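Local coordinates for putative NAD(P)H-dependent FMN-containing oxidoreductase YwqN (Bacillus subtilis, PDB 1RLI), which is a putative NAD(P)H-dependent oxidoreductase of the SsuE family that probably carries FMN as its cofactor, at residues G124-P128 with K129-L133; Q137-E140 with H141-F145; A170-A173 with A174-L178. All blocks are in the same frame, centred on the assembly; numbering follows the deposited sequence.

Contact 1: G124-P128 with K129-L133; sequences GGDNP and KIKGL
Lys131 reaches back from the short helix 128-131 to Asp126 in the loop before it, and its NZ forms a salt bridge with OD1 at 2.9 Å. The ammonium meets OD1 on the syn side but 31° out of the carboxylate plane. With CG beside the backbone N (chi1 -60°) and the chain extended beyond it, the lysine runs past the Asp126 carbonyl, its CD 3.4 Å from Asp126 O. A water ties the same two groups together, donating to Asp126 OD2 and accepting from Lys131 NZ, so both carboxylate oxygens are engaged. This is the looser, partly exposed side, although Phe84 touches both residues.

The tight side is the first turn of the helix. Asn127 holds the N-cap position without a side-chain capping bond; its main-chain O accepts from Lys131 N (2.8 Å) and Ile130 N (3.0 Å), the latter lying above the carbonyl plane. Pro128 O takes Gly132 N, and the proline, buried against Ile81 and Glu157, has no N-H that would need an acceptor. Nearer the solvent, Asn127 OD1 lies 3.1 Å from Lys129 CG. Backbone bonds thus fix the turn, while the paired charges probably hold the preceding loop against it.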
loop_
_atom_site.group_PDB
_atom_site.type_symbol
_atom_site.label_atom_id
_atom_site.label_comp_id
_atom_site.label_asym_id
_atom_site.label_seq_id
_atom_site.Cartn_x
_atom_site.Cartn_y
_atom_site.Cartn_z
ATOM N N GLY D 124 9.000 -10.801 10.457
ATOM C CA GLY D 124 8.479 -11.851 9.598
ATOM C C GLY D 124 9.606 -12.563 8.869
ATOM O O GLY D 124 10.707 -12.029 8.764
ATOM N N GLY D 125 9.332 -13.758 8.346
ATOM C CA GLY D 125 10.375 -14.501 7.656
ATOM C C GLY D 125 10.266 -14.525 6.148
ATOM O O GLY D 125 11.057 -15.187 5.466
ATOM N N ASP D 126 9.300 -13.789 5.611
ATOM C CA ASP D 126 9.082 -13.759 4.167
ATOM C C ASP D 126 9.255 -12.330 3.624
ATOM O O ASP D 126 8.269 -11.623 3.456
ATOM C CB ASP D 126 7.663 -14.281 3.888
ATOM C CG ASP D 126 7.390 -14.541 2.409
ATOM O OD1 ASP D 126 8.279 -14.304 1.561
ATOM O OD2 ASP D 126 6.263 -14.995 2.105
ATOM N N ASN D 127 10.503 -11.932 3.367
ATOM C CA ASN D 127 10.866 -10.601 2.836
ATOM C C ASN D 127 9.965 -9.483 3.371
ATOM O O ASN D 127 9.340 -8.723 2.618
ATOM C CB ASN D 127 10.831 -10.614 1.304
ATOM C CG ASN D 127 11.555 -9.425 0.691
ATOM O OD1 ASN D 127 12.418 -8.800 1.323
ATOM N ND2 ASN D 127 11.228 -9.123 -0.554
ATOM N N PRO D 128 9.917 -9.363 4.694
ATOM C CA PRO D 128 9.121 -8.376 5.429
ATOM C C PRO D 128 9.284 -6.933 4.954
ATOM O O PRO D 128 8.311 -6.192 4.940
ATOM C CB PRO D 128 9.592 -8.544 6.872
ATOM C CG PRO D 128 10.201 -9.904 6.914
ATOM C CD PRO D 128 10.853 -10.063 5.589
ATOM N N LYS D 129 10.510 -6.542 4.586
ATOM C CA LYS D 129 10.795 -5.170 4.139
ATOM C C LYS D 129 9.876 -4.768 3.003
ATOM O O LYS D 129 9.612 -3.587 2.796
ATOM C CB LYS D 129 12.267 -5.037 3.692
ATOM C CG LYS D 129 12.586 -5.858 2.434
ATOM C CD LYS D 129 14.086 -5.967 2.169
ATOM C CE LYS D 129 14.537 -4.881 1.230
ATOM N NZ LYS D 129 14.119 -3.563 1.763
ATOM N N ILE D 130 9.402 -5.756 2.252
ATOM C CA ILE D 130 8.472 -5.497 1.170
ATOM C C ILE D 130 7.088 -6.086 1.451
ATOM O O ILE D 130 6.074 -5.395 1.349
ATOM C CB ILE D 130 8.971 -6.073 -0.185
ATOM C CG1 ILE D 130 10.266 -5.375 -0.617
ATOM C CG2 ILE D 130 7.894 -5.895 -1.244
ATOM C CD1 ILE D 130 10.106 -3.862 -0.850
ATOM N N LYS D 131 7.038 -7.365 1.816
ATOM C CA LYS D 131 5.756 -8.009 2.043
ATOM C C LYS D 131 5.037 -7.568 3.319
ATOM O O LYS D 131 3.856 -7.868 3.494
ATOM C CB LYS D 131 5.937 -9.529 2.011
ATOM C CG LYS D 131 6.495 -10.004 0.662
ATOM C CD LYS D 131 6.526 -11.518 0.518
ATOM C CE LYS D 131 7.056 -11.909 -0.866
ATOM N NZ LYS D 131 7.340 -13.371 -0.965
ATOM N N GLY D 132 5.750 -6.850 4.184
ATOM C CA GLY D 132 5.155 -6.356 5.415
ATOM C C GLY D 132 4.650 -4.925 5.279
ATOM O O GLY D 132 4.099 -4.367 6.229
ATOM N N LEU D 133 4.815 -4.321 4.100
ATOM C CA LEU D 133 4.353 -2.933 3.937
ATOM C C LEU D 133 2.833 -2.779 4.042
ATOM O O LEU D 133 2.359 -1.814 4.627
ATOM C CB LEU D 133 4.894 -2.332 2.632
ATOM C CG LEU D 133 6.438 -2.260 2.602
ATOM C CD1 LEU D 133 6.919 -1.559 1.343
ATOM C CD2 LEU D 133 6.948 -1.528 3.837
HETATM O O HOH W 1 5.378 -15.135 -0.341
#

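Contact 2: Q137-E140 with H141-F145; sequences QQFE and HIFHF
Phe139 lies alongside Phe143 one turn further on, both rings pointing the same way from helix 133-146. Their planes are only 18° apart but slid past each other, with centroids 5.7 Å apart, so overlap is slight and the touch is Phe139 CD1 to Phe143 CZ at 3.8 Å. Phe143 CE2 also approaches Phe139 CB. CG of Phe143 stands beside its backbone N (chi1 -59°), which carries the ring back toward the preceding turn and brings CD2 to 3.2 Å from Phe139 O. That carbonyl accepts Phe143 N at 2.8 Å in an almost straight i to i+4 bond (177°), one of a run of such bonds from His141 N to Phe145 N. Ile142 CD1 adds a lighter contact to Phe139 CD1 at 4.3 Å. With an alanine in place of Phe143, a gap would probably open beside Phe139 and Phe150 would lose its edge-to-face partner. The Gln138 amide is held by the third subunit, NE2 bonding to its Phe84 O, and the His141 ring meets the same Phe84. On the inner side, Phe139 and Phe143 pack on Val120 of strand 117-124 and Phe150 of strand 149-157, with Leu90 and Ile94 of helix 88-95 against Phe139.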
loop_
_atom_site.group_PDB
_atom_site.type_symbol
_atom_site.label_atom_id
_atom_site.label_comp_id
_atom_site.label_asym_id
_atom_site.label_seq_id
_atom_site.Cartn_x
_atom_site.Cartn_y
_atom_site.Cartn_z
ATOM N N GLN D 137 0.873 -0.119 6.459
ATOM C CA GLN D 137 -0.140 0.828 5.980
ATOM C C GLN D 137 -1.474 0.608 6.687
ATOM O O GLN D 137 -2.253 1.545 6.878
ATOM C CB GLN D 137 -0.299 0.714 4.463
ATOM C CG GLN D 137 0.967 1.098 3.722
ATOM C CD GLN D 137 0.828 0.930 2.219
ATOM O OE1 GLN D 137 0.743 -0.194 1.716
ATOM N NE2 GLN D 137 0.790 2.039 1.500
ATOM N N GLN D 138 -1.729 -0.627 7.104
ATOM C CA GLN D 138 -2.945 -0.926 7.831
ATOM C C GLN D 138 -2.806 -0.234 9.189
ATOM O O GLN D 138 -3.741 0.431 9.647
ATOM C CB GLN D 138 -3.064 -2.447 8.000
ATOM C CG GLN D 138 -4.363 -2.946 8.588
ATOM C CD GLN D 138 -4.408 -4.471 8.529
ATOM O OE1 GLN D 138 -3.649 -5.147 9.226
ATOM N NE2 GLN D 138 -5.267 -5.014 7.664
ATOM N N PHE D 139 -1.636 -0.352 9.824
ATOM C CA PHE D 139 -1.433 0.310 11.131
ATOM C C PHE D 139 -1.605 1.818 10.972
ATOM O O PHE D 139 -2.162 2.478 11.853
ATOM C CB PHE D 139 -0.041 0.012 11.705
ATOM C CG PHE D 139 0.036 -1.268 12.491
ATOM C CD1 PHE D 139 -0.722 -1.430 13.655
ATOM C CD2 PHE D 139 0.873 -2.313 12.083
ATOM C CE1 PHE D 139 -0.652 -2.612 14.412
ATOM C CE2 PHE D 139 0.954 -3.512 12.836
ATOM C CZ PHE D 139 0.189 -3.656 14.004
ATOM N N GLU D 140 -1.134 2.356 9.844
ATOM C CA GLU D 140 -1.261 3.788 9.561
ATOM C C GLU D 140 -2.742 4.184 9.630
ATOM O O GLU D 140 -3.078 5.196 10.260
ATOM C CB GLU D 140 -0.682 4.099 8.165
ATOM C CG GLU D 140 -0.895 5.545 7.658
ATOM C CD GLU D 140 -0.386 5.765 6.219
ATOM O OE1 GLU D 140 -0.262 4.784 5.438
ATOM O OE2 GLU D 140 -0.126 6.936 5.855
ATOM N N HIS D 141 -3.620 3.409 8.987
ATOM C CA HIS D 141 -5.053 3.740 9.005
ATOM C C HIS D 141 -5.629 3.592 10.407
ATOM O O HIS D 141 -6.448 4.400 10.829
ATOM C CB HIS D 141 -5.858 2.845 8.045
ATOM C CG HIS D 141 -5.608 3.127 6.592
ATOM N ND1 HIS D 141 -5.610 4.403 6.064
ATOM C CD2 HIS D 141 -5.374 2.291 5.553
ATOM C CE1 HIS D 141 -5.382 4.341 4.761
ATOM N NE2 HIS D 141 -5.235 3.071 4.428
ATOM N N ILE D 142 -5.221 2.548 11.115
ATOM C CA ILE D 142 -5.706 2.330 12.483
ATOM C C ILE D 142 -5.346 3.531 13.373
ATOM O O ILE D 142 -6.212 4.123 14.042
ATOM C CB ILE D 142 -5.075 1.041 13.080
ATOM C CG1 ILE D 142 -5.630 -0.180 12.333
ATOM C CG2 ILE D 142 -5.350 0.956 14.596
ATOM C CD1 ILE D 142 -4.913 -1.498 12.723
ATOM N N PHE D 143 -4.073 3.910 13.384
ATOM C CA PHE D 143 -3.676 5.026 14.228
ATOM C C PHE D 143 -4.328 6.341 13.812
ATOM O O PHE D 143 -4.778 7.113 14.678
ATOM C CB PHE D 143 -2.141 5.162 14.252
ATOM C CG PHE D 143 -1.437 3.933 14.768
ATOM C CD1 PHE D 143 -1.974 3.202 15.826
ATOM C CD2 PHE D 143 -0.245 3.502 14.203
ATOM C CE1 PHE D 143 -1.343 2.065 16.316
ATOM C CE2 PHE D 143 0.401 2.353 14.690
ATOM C CZ PHE D 143 -0.147 1.637 15.744
ATOM N N HIS D 144 -4.416 6.588 12.509
ATOM C CA HIS D 144 -5.025 7.815 12.026
ATOM C C HIS D 144 -6.477 7.895 12.469
ATOM O O HIS D 144 -6.981 8.971 12.762
ATOM C CB HIS D 144 -4.992 7.888 10.511
ATOM C CG HIS D 144 -5.637 9.123 9.967
ATOM N ND1 HIS D 144 -5.019 10.354 9.996
ATOM C CD2 HIS D 144 -6.863 9.328 9.427
ATOM C CE1 HIS D 144 -5.834 11.266 9.495
ATOM N NE2 HIS D 144 -6.959 10.669 9.142
ATOM N N PHE D 145 -7.156 6.757 12.494
ATOM C CA PHE D 145 -8.557 6.737 12.903
ATOM C C PHE D 145 -8.679 7.176 14.367
ATOM O O PHE D 145 -9.626 7.878 14.744
ATOM C CB PHE D 145 -9.118 5.323 12.711
ATOM C CG PHE D 145 -10.545 5.162 13.184
ATOM C CD1 PHE D 145 -11.614 5.471 12.347
ATOM C CD2 PHE D 145 -10.808 4.760 14.492
ATOM C CE1 PHE D 145 -12.944 5.385 12.816
ATOM C CE2 PHE D 145 -12.125 4.673 14.971
ATOM C CZ PHE D 145 -13.192 4.988 14.127
#

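Contact 3: A170-A173 with A174-L178; sequences ALSA and ASRLL
Ser172 O is gripped twice by Arg176, through the backbone N and through the side-chain NH1, each at 3.1 Å. The site is the C-terminal end of helix 168-175 in a flavodoxin-like fold, and Arg176 is the first residue to leave helical backbone angles. Its two donors come to the carbonyl from opposite faces of its plane. Ser172 O lies at the edge of the guanidinium, within 1° of its plane, and the NH1 bond is fairly straight at the hydrogen (157°). Arg176 CG sits beside the backbone N (chi1 -57°), and the extended run from CG to NE followed by a bend at chi4 folds the guanidinium back over the last turn. Positive charge near the carbonyls at the helix end would probably be favourable to the helix dipole.

A second double grip lies one residue earlier: Leu171 O accepts from Ser175 N at 3.1 Å and from Ser175 OG, again from opposite faces. The hydroxyl is thereby turned back onto its own helix. Ser172 OG likewise bonds to the carbonyl four residues back, that of His168.

Ala174 N bonds to Ala170 O at 2.9 Å. Ala174 and Leu171 rest on Leu22 of helix 18-27, Ala173 on Val154 of strand 149-157, and beyond the helix end Leu177 packs on Val154 as well as on Tyr119 and Ile121 of strand 117-124. On the outer side, Ser172 and Arg176 pack against Arg176 and Ser172 of the second subunit, respectively. Within the chain, Arg176 NH1 also lies close to Ser172 CB, at 3.2 Å.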
loop_
_atom_site.group_PDB
_atom_site.type_symbol
_atom_site.label_atom_id
_atom_site.label_comp_id
_atom_site.label_asym_id
_atom_site.label_seq_id
_atom_site.Cartn_x
_atom_site.Cartn_y
_atom_site.Cartn_z
ATOM N N ALA D 170 17.925 -4.354 11.468
ATOM C CA ALA D 170 16.739 -4.266 12.324
ATOM C C ALA D 170 17.106 -3.967 13.769
ATOM O O ALA D 170 16.425 -3.197 14.446
ATOM C CB ALA D 170 15.924 -5.571 12.247
ATOM N N LEU D 171 18.180 -4.575 14.253
ATOM C CA LEU D 171 18.590 -4.331 15.632
ATOM C C LEU D 171 18.947 -2.866 15.871
ATOM O O LEU D 171 18.575 -2.302 16.896
ATOM C CB LEU D 171 19.774 -5.219 16.012
ATOM C CG LEU D 171 19.514 -6.724 16.138
ATOM C CD1 LEU D 171 20.840 -7.450 16.371
ATOM C CD2 LEU D 171 18.565 -6.994 17.295
ATOM N N SER D 172 19.669 -2.250 14.937
ATOM C CA SER D 172 20.053 -0.848 15.110
ATOM C C SER D 172 18.876 0.073 14.858
ATOM O O SER D 172 18.784 1.150 15.451
ATOM C CB SER D 172 21.220 -0.474 14.186
ATOM O OG SER D 172 20.912 -0.758 12.848
ATOM N N ALA D 173 17.970 -0.351 13.984
ATOM C CA ALA D 173 16.777 0.440 13.688
ATOM C C ALA D 173 15.903 0.472 14.947
ATOM O O ALA D 173 15.303 1.499 15.279
ATOM C CB ALA D 173 16.009 -0.191 12.546
ATOM N N ALA D 174 15.821 -0.655 15.638
ATOM C CA ALA D 174 15.008 -0.724 16.859
ATOM C C ALA D 174 15.642 0.130 17.971
ATOM O O ALA D 174 14.950 0.822 18.713
ATOM C CB ALA D 174 14.857 -2.193 17.308
ATOM N N SER D 175 16.964 0.096 18.070
ATOM C CA SER D 175 17.654 0.891 19.085
ATOM C C SER D 175 17.431 2.370 18.856
ATOM O O SER D 175 17.442 3.162 19.794
ATOM C CB SER D 175 19.158 0.621 19.059
ATOM O OG SER D 175 19.429 -0.683 19.519
ATOM N N ARG D 176 17.240 2.752 17.599
ATOM C CA ARG D 176 17.025 4.151 17.279
ATOM C C ARG D 176 15.564 4.447 17.009
ATOM O O ARG D 176 15.235 5.482 16.442
ATOM C CB ARG D 176 17.883 4.526 16.064
ATOM C CG ARG D 176 19.371 4.261 16.300
ATOM C CD ARG D 176 20.200 4.483 15.047
ATOM N NE ARG D 176 21.634 4.452 15.345
ATOM C CZ ARG D 176 22.304 3.375 15.741
ATOM N NH1 ARG D 176 21.683 2.208 15.888
ATOM N NH2 ARG D 176 23.602 3.470 16.005
ATOM N N LEU D 177 14.682 3.549 17.433
ATOM C CA LEU D 177 13.257 3.720 17.166
ATOM C C LEU D 177 12.614 4.978 17.732
ATOM O O LEU D 177 11.961 5.724 17.011
ATOM C CB LEU D 177 12.474 2.517 17.682
ATOM C CG LEU D 177 10.996 2.511 17.268
ATOM C CD1 LEU D 177 10.866 2.516 15.736
ATOM C CD2 LEU D 177 10.335 1.283 17.859
ATOM N N LEU D 178 12.779 5.203 19.027
ATOM C CA LEU D 178 12.151 6.356 19.647
ATOM C C LEU D 178 12.741 7.677 19.181
ATOM O O LEU D 178 13.935 7.917 19.351
ATOM C CB LEU D 178 12.233 6.237 21.173
ATOM C CG LEU D 178 11.380 5.125 21.797
ATOM C CD1 LEU D 178 9.958 5.222 21.278
ATOM C CD2 LEU D 178 11.952 3.779 21.450
#

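Overall arrangement
Following the chain from the N terminus, the three contacts come in series, none enclosing or crossing another, and each closes only a local turn. Contact 1 forms where strand 117-124 leaves the sheet and enters helix 128-131. Contact 2 follows on the next helix, 133-146, its centre about 18 Å from that of contact 1, and faces strands 117-124 and 149-157 and helix 88-95. After strand 149-157 the chain reaches contact 3, at the end of helix 168-175, which joins helix 18-27 to the same two strands. Contacts 2 and 3 stay about 10 Å apart at their nearest atoms. All three touch the second subunit.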